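Local coordinates for protein pyridoxal kinase (Entamoeba histolytica, PDB 4S1I) that probably phosphorylates pyridoxal with ATP to give pyridoxal 5'-phosphate, as a magnesium-binding kinase of the ribokinase-like pyridoxine kinase family, at residues B[137-142]-B[173-178]; B[200-205]-B[274-279]. One frame throughout, in Å; residues are numbered along the deposited sequence.

Interaction 1 of 2, residues B[137-142]-B[173-178]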
loop_
_atom_site.group_PDB
_atom_site.type_symbol
_atom_site.label_atom_id
_atom_site.label_comp_id
_atom_site.label_asym_id
_atom_site.label_seq_id
_atom_site.Cartn_x
_atom_site.Cartn_y
_atom_site.Cartn_z
ATOM N N ALA B 137 14.022 -20.615 -5.887
ATOM C CA ALA B 137 12.654 -20.440 -6.406
ATOM C C ALA B 137 12.001 -21.688 -6.932
ATOM O O ALA B 137 12.650 -22.569 -7.478
ATOM C CB ALA B 137 12.769 -19.423 -7.529
ATOM N N ASP B 138 10.664 -21.744 -6.828
ATOM C CA ASP B 138 9.845 -22.718 -7.509
ATOM C C ASP B 138 9.566 -22.270 -8.957
ATOM O O ASP B 138 9.456 -23.137 -9.879
ATOM C CB ASP B 138 8.559 -22.866 -6.760
ATOM C CG ASP B 138 8.785 -23.456 -5.368
ATOM O OD1 ASP B 138 9.024 -24.681 -5.326
ATOM O OD2 ASP B 138 8.780 -22.754 -4.395
ATOM N N ILE B 139 9.511 -20.970 -9.149
ATOM C CA ILE B 139 9.355 -20.434 -10.498
ATOM C C ILE B 139 10.073 -19.159 -10.562
ATOM O O ILE B 139 9.992 -18.384 -9.611
ATOM C CB ILE B 139 7.821 -20.318 -10.883
ATOM C CG1 ILE B 139 7.722 -19.870 -12.280
ATOM C CG2 ILE B 139 7.056 -19.511 -9.851
ATOM C CD1 ILE B 139 6.283 -19.879 -12.786
ATOM N N ILE B 140 10.785 -18.916 -11.647
ATOM C CA ILE B 140 11.338 -17.566 -11.914
ATOM C C ILE B 140 10.723 -16.953 -13.165
ATOM O O ILE B 140 10.353 -17.634 -14.123
ATOM C CB ILE B 140 12.861 -17.581 -12.014
ATOM C CG1 ILE B 140 13.354 -18.372 -13.245
ATOM C CG2 ILE B 140 13.420 -18.174 -10.702
ATOM C CD1 ILE B 140 14.872 -18.180 -13.582
ATOM N N THR B 141 10.660 -15.620 -13.183
ATOM C CA THR B 141 10.004 -14.885 -14.265
ATOM C C THR B 141 10.970 -13.785 -14.867
ATOM O O THR B 141 10.557 -12.637 -14.957
ATOM C CB THR B 141 8.778 -14.190 -13.797
ATOM O OG1 THR B 141 9.031 -13.278 -12.725
ATOM C CG2 THR B 141 7.767 -15.241 -13.231
ATOM N N PRO B 142 12.102 -14.221 -15.404
ATOM C CA PRO B 142 12.986 -13.201 -16.151
ATOM C C PRO B 142 12.405 -12.694 -17.448
ATOM O O PRO B 142 11.727 -13.411 -18.187
ATOM C CB PRO B 142 14.208 -13.995 -16.412
ATOM C CG PRO B 142 13.689 -15.402 -16.678
ATOM C CD PRO B 142 12.601 -15.578 -15.639
ATOM N N ILE B 173 16.878 -25.184 -11.592
ATOM C CA ILE B 173 15.691 -24.266 -11.684
ATOM C C ILE B 173 14.397 -24.939 -12.336
ATOM O O ILE B 173 14.459 -25.471 -13.449
ATOM C CB ILE B 173 16.076 -22.943 -12.411
ATOM C CG1 ILE B 173 17.345 -22.293 -11.861
ATOM C CG2 ILE B 173 14.840 -22.011 -12.490
ATOM C CD1 ILE B 173 17.159 -21.734 -10.495
ATOM N N PRO B 174 13.350 -25.123 -11.545
ATOM C CA PRO B 174 12.298 -26.041 -12.046
ATOM C C PRO B 174 11.385 -25.447 -13.157
ATOM O O PRO B 174 10.996 -26.218 -14.026
ATOM C CB PRO B 174 11.366 -26.268 -10.829
ATOM C CG PRO B 174 12.054 -25.739 -9.707
ATOM C CD PRO B 174 13.126 -24.780 -10.143
ATOM N N VAL B 175 11.000 -24.190 -13.024
ATOM C CA VAL B 175 10.061 -23.521 -13.937
ATOM C C VAL B 175 10.652 -22.182 -14.242
ATOM O O VAL B 175 10.896 -21.421 -13.321
ATOM C CB VAL B 175 8.610 -23.433 -13.381
ATOM C CG1 VAL B 175 7.677 -22.927 -14.462
ATOM C CG2 VAL B 175 8.070 -24.781 -12.906
ATOM N N ILE B 176 10.675 -21.845 -15.499
ATOM C CA ILE B 176 11.088 -20.523 -16.024
ATOM C C ILE B 176 10.093 -19.986 -16.975
ATOM O O ILE B 176 9.850 -20.616 -17.992
ATOM C CB ILE B 176 12.440 -20.626 -16.741
ATOM C CG1 ILE B 176 13.442 -21.243 -15.795
ATOM C CG2 ILE B 176 12.992 -19.265 -17.158
ATOM C CD1 ILE B 176 14.787 -21.659 -16.461
ATOM N N LEU B 177 9.537 -18.867 -16.606
ATOM C CA LEU B 177 8.661 -18.116 -17.483
ATOM C C LEU B 177 9.492 -16.917 -18.001
ATOM O O LEU B 177 9.781 -15.986 -17.247
ATOM C CB LEU B 177 7.461 -17.637 -16.732
ATOM C CG LEU B 177 6.410 -16.857 -17.526
ATOM C CD1 LEU B 177 5.805 -17.652 -18.666
ATOM C CD2 LEU B 177 5.318 -16.237 -16.661
ATOM N N VAL B 178 9.773 -16.934 -19.285
ATOM C CA VAL B 178 10.504 -15.793 -19.960
ATOM C C VAL B 178 9.548 -14.899 -20.623
ATOM O O VAL B 178 8.791 -15.332 -21.508
ATOM C CB VAL B 178 11.448 -16.317 -21.019
ATOM C CG1 VAL B 178 12.399 -15.188 -21.493
ATOM C CG2 VAL B 178 12.266 -17.450 -20.454
#
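Ile140 bridges to Ile176 between two strands running the same way, and its backbone makes both hydrogen bonds of the contact. Ile140 N donates to Val175 O at 3.0 Å, and Ile140 O receives Leu177 N at 2.9 Å, nearly straight (168° at the hydrogen). This is also where the side chains pack tightly. Ile140 and Ile176 lie side by side with CG1 against CG1 at 3.8 Å, and Ile140 CD1 runs on to Ile173 CG2. Ile140 CG1 sits between its own N and carbonyl carbon (chi1 66°), which turns the chain's end toward Ile176. The Pro142 ring and the Ile176 side chain cross at about a right angle. On the other side of the strands, Ile139 CD1 meets Val175 CG1 at 3.7 Å. The partly exposed end is looser: Asp138 points away, its OD2 forming a salt bridge with Lys101 and a hydrogen bond with Phe108 N. Thr141, of a magnesium site, makes a weak hydrogen bond through OG1 to Asp111 of that site. The contact joins edge strand 139-140 of the central sheet to strand 175-178, just before the nucleotide-binding Thr179. With two direct bonds and Pro142 lacking an N-H for Leu177 O, the join between these segments depends largely on buried aliphatic packing.

Interaction 2 of 2, residues B[200-205]-B[274-279]; sequences KNFTIK and FTITYI
Tyr278 and Lys200 meet over one face of the tyrosine ring. Lys200 NZ lies 3.9 Å from the Tyr278 ring centroid, 25° off the normal, a cation-pi contact, and Lys200 CE adds a CH-pi contact on the same face. The lysine chain reaches it because it bends at chi3 (-73°). At the ring's edge, in its plane, comes Asn201 O, and Phe202 CB approaches obliquely. The Phe202 ring takes Lys200 O at its edge, in plane, while Ile276 CG2 comes in obliquely. Ile204 CG2 presses on Phe274 CB at 3.5 Å, their side chains crossing at about a right angle; the Phe274 ring meets Lys205 O obliquely as well.

Between these groups the antiparallel backbones are joined at Thr203 and Thr277, a hydrogen-bonded pair: Thr203 N donates to Thr277 O at 2.9 Å, in the carbonyl plane, and Thr277 N returns a bond to Thr203 O at 3.0 Å. Ile279 N adds a third to Asn201 O at 3.2 Å, but from above the carbonyl plane. That same oxygen takes a hydrogen from a water that also donates to Ile279 O. Toward Phe274 the strands part, and two waters replace direct bonds: one connects Lys205 N with Thr275 O, the other Lys205 O with Thr275 N.

Within this chain, strand 277-278 is one edge of a four-stranded antiparallel sheet, with 202-205 beside it and 188-193 beyond. Phe202 and Ile276 pack on Glu235 of helix 234-250, where Tyr278 OH is hydrogen-bonded to Glu235. Thr203 and Ile279 instead touch Leu190 of strand 188-193. Phe274 reaches Ser243 and the ADP-binding Gln246 on the same helix.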
loop_
_atom_site.group_PDB
_atom_site.type_symbol
_atom_site.label_atom_id
_atom_site.label_comp_id
_atom_site.label_asym_id
_atom_site.label_seq_id
_atom_site.Cartn_x
_atom_site.Cartn_y
_atom_site.Cartn_z
ATOM N N LYS B 200 4.295 -29.662 -19.876
ATOM C CA LYS B 200 4.560 -29.438 -21.252
ATOM C C LYS B 200 5.019 -28.004 -21.420
ATOM O O LYS B 200 4.340 -27.062 -21.054
ATOM C CB LYS B 200 3.248 -29.588 -21.992
ATOM C CG LYS B 200 2.819 -31.047 -22.156
ATOM C CD LYS B 200 1.702 -31.188 -23.176
ATOM C CE LYS B 200 0.385 -30.673 -22.608
ATOM N NZ LYS B 200 -0.789 -30.982 -23.487
ATOM N N ASN B 201 6.165 -27.849 -22.052
ATOM C CA ASN B 201 6.670 -26.487 -22.352
ATOM C C ASN B 201 5.791 -25.823 -23.386
ATOM O O ASN B 201 5.251 -26.494 -24.285
ATOM C CB ASN B 201 8.028 -26.493 -22.973
ATOM C CG ASN B 201 9.127 -27.002 -21.997
ATOM O OD1 ASN B 201 8.951 -27.139 -20.786
ATOM N ND2 ASN B 201 10.320 -27.142 -22.543
ATOM N N PHE B 202 5.649 -24.513 -23.294
ATOM C CA PHE B 202 4.821 -23.784 -24.206
ATOM C C PHE B 202 5.312 -22.401 -24.478
ATOM O O PHE B 202 6.038 -21.790 -23.669
ATOM C CB PHE B 202 3.394 -23.796 -23.731
ATOM C CG PHE B 202 3.124 -23.022 -22.448
ATOM C CD1 PHE B 202 2.784 -21.700 -22.481
ATOM C CD2 PHE B 202 3.047 -23.681 -21.199
ATOM C CE1 PHE B 202 2.540 -21.008 -21.289
ATOM C CE2 PHE B 202 2.755 -22.966 -20.035
ATOM C CZ PHE B 202 2.510 -21.625 -20.120
ATOM N N THR B 203 4.838 -21.879 -25.607
ATOM C CA THR B 203 4.928 -20.445 -25.923
ATOM C C THR B 203 3.621 -19.751 -26.170
ATOM O O THR B 203 2.618 -20.396 -26.422
ATOM C CB THR B 203 5.813 -20.187 -27.167
ATOM O OG1 THR B 203 5.300 -20.910 -28.307
ATOM C CG2 THR B 203 7.195 -20.601 -26.847
ATOM N N ILE B 204 3.635 -18.402 -25.998
ATOM C CA ILE B 204 2.455 -17.584 -26.333
ATOM C C ILE B 204 2.954 -16.430 -27.180
ATOM O O ILE B 204 3.894 -15.711 -26.792
ATOM C CB ILE B 204 1.709 -17.011 -25.120
ATOM C CG1 ILE B 204 1.159 -18.165 -24.224
ATOM C CG2 ILE B 204 0.519 -16.163 -25.569
ATOM C CD1 ILE B 204 0.438 -17.715 -23.003
ATOM N N LYS B 205 2.299 -16.189 -28.308
ATOM C CA LYS B 205 2.698 -15.061 -29.185
ATOM C C LYS B 205 1.781 -13.896 -28.901
ATOM O O LYS B 205 0.596 -14.041 -28.983
ATOM C CB LYS B 205 2.512 -15.381 -30.668
ATOM C CG LYS B 205 3.262 -16.513 -31.341
ATOM C CD LYS B 205 2.591 -16.777 -32.693
ATOM C CE LYS B 205 2.821 -15.660 -33.713
ATOM N NZ LYS B 205 2.068 -15.890 -34.988
ATOM N N PHE B 274 -5.171 -15.549 -25.837
ATOM C CA PHE B 274 -4.099 -16.017 -26.646
ATOM C C PHE B 274 -4.072 -17.505 -26.726
ATOM O O PHE B 274 -4.855 -18.190 -26.042
ATOM C CB PHE B 274 -2.835 -15.449 -26.111
ATOM C CG PHE B 274 -2.799 -13.938 -26.228
ATOM C CD1 PHE B 274 -2.812 -13.327 -27.499
ATOM C CD2 PHE B 274 -2.869 -13.122 -25.104
ATOM C CE1 PHE B 274 -2.819 -11.951 -27.613
ATOM C CE2 PHE B 274 -2.821 -11.734 -25.220
ATOM C CZ PHE B 274 -2.836 -11.152 -26.465
ATOM N N THR B 275 -3.227 -18.001 -27.636
ATOM C CA THR B 275 -3.108 -19.403 -27.837
ATOM C C THR B 275 -1.890 -20.009 -27.165
ATOM O O THR B 275 -0.758 -19.540 -27.317
ATOM C CB THR B 275 -3.065 -19.678 -29.362
ATOM O OG1 THR B 275 -4.279 -19.186 -29.968
ATOM C CG2 THR B 275 -2.910 -21.182 -29.656
ATOM N N ILE B 276 -2.108 -21.048 -26.380
ATOM C CA ILE B 276 -1.045 -21.825 -25.750
ATOM C C ILE B 276 -0.474 -22.762 -26.830
ATOM O O ILE B 276 -1.217 -23.579 -27.376
ATOM C CB ILE B 276 -1.556 -22.626 -24.556
ATOM C CG1 ILE B 276 -2.042 -21.648 -23.477
ATOM C CG2 ILE B 276 -0.460 -23.526 -23.989
ATOM C CD1 ILE B 276 -2.849 -22.200 -22.299
ATOM N N THR B 277 0.826 -22.615 -27.186
ATOM C CA THR B 277 1.455 -23.419 -28.248
ATOM C C THR B 277 2.500 -24.361 -27.645
ATOM O O THR B 277 3.498 -23.895 -27.112
ATOM C CB THR B 277 2.018 -22.525 -29.321
ATOM O OG1 THR B 277 0.883 -21.953 -29.996
ATOM C CG2 THR B 277 2.843 -23.334 -30.379
ATOM N N TYR B 278 2.236 -25.681 -27.659
ATOM C CA TYR B 278 3.197 -26.611 -27.100
ATOM C C TYR B 278 4.393 -26.853 -27.993
ATOM O O TYR B 278 4.238 -27.094 -29.195
ATOM C CB TYR B 278 2.534 -27.942 -26.757
ATOM C CG TYR B 278 1.460 -27.727 -25.739
ATOM C CD1 TYR B 278 1.783 -27.354 -24.447
ATOM C CD2 TYR B 278 0.158 -27.968 -26.026
ATOM C CE1 TYR B 278 0.813 -27.117 -23.498
ATOM C CE2 TYR B 278 -0.806 -27.748 -25.065
ATOM C CZ TYR B 278 -0.491 -27.360 -23.804
ATOM O OH TYR B 278 -1.477 -27.138 -22.857
ATOM N N ILE B 279 5.590 -26.744 -27.430
ATOM C CA ILE B 279 6.810 -26.828 -28.205
ATOM C C ILE B 279 7.599 -28.152 -27.946
ATOM O O ILE B 279 7.373 -28.846 -26.988
ATOM C CB ILE B 279 7.737 -25.638 -27.978
ATOM C CG1 ILE B 279 8.155 -25.559 -26.524
ATOM C CG2 ILE B 279 7.086 -24.331 -28.424
ATOM C CD1 ILE B 279 9.270 -24.591 -26.279
HETATM O O HOH W 1 5.601 -29.224 -24.993
HETATM O O HOH W 2 0.753 -18.502 -29.346
HETATM O O HOH W 3 -1.408 -16.375 -29.165
#

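How the interactions relate
Interactions 1 and 2 reach the same four-stranded antiparallel sheet at its two outermost strands, 175-178 and 277-278, their centres about 16 Å apart. Interaction 1 is a core contact: it links that sheet to the central one by a parallel bridge and branched aliphatic side chains, and it includes Thr141 of a magnesium site. Interaction 2 lies farther from the chain's centre and is partly open. Hydrogen bonds between antiparallel strands, waters and a lysine over an aromatic ring carry it, alongside a few apolar contacts. Strand 188-193 stands between them, touched by Val175 and Leu177 in the first and by Phe202 and Thr203 in the second.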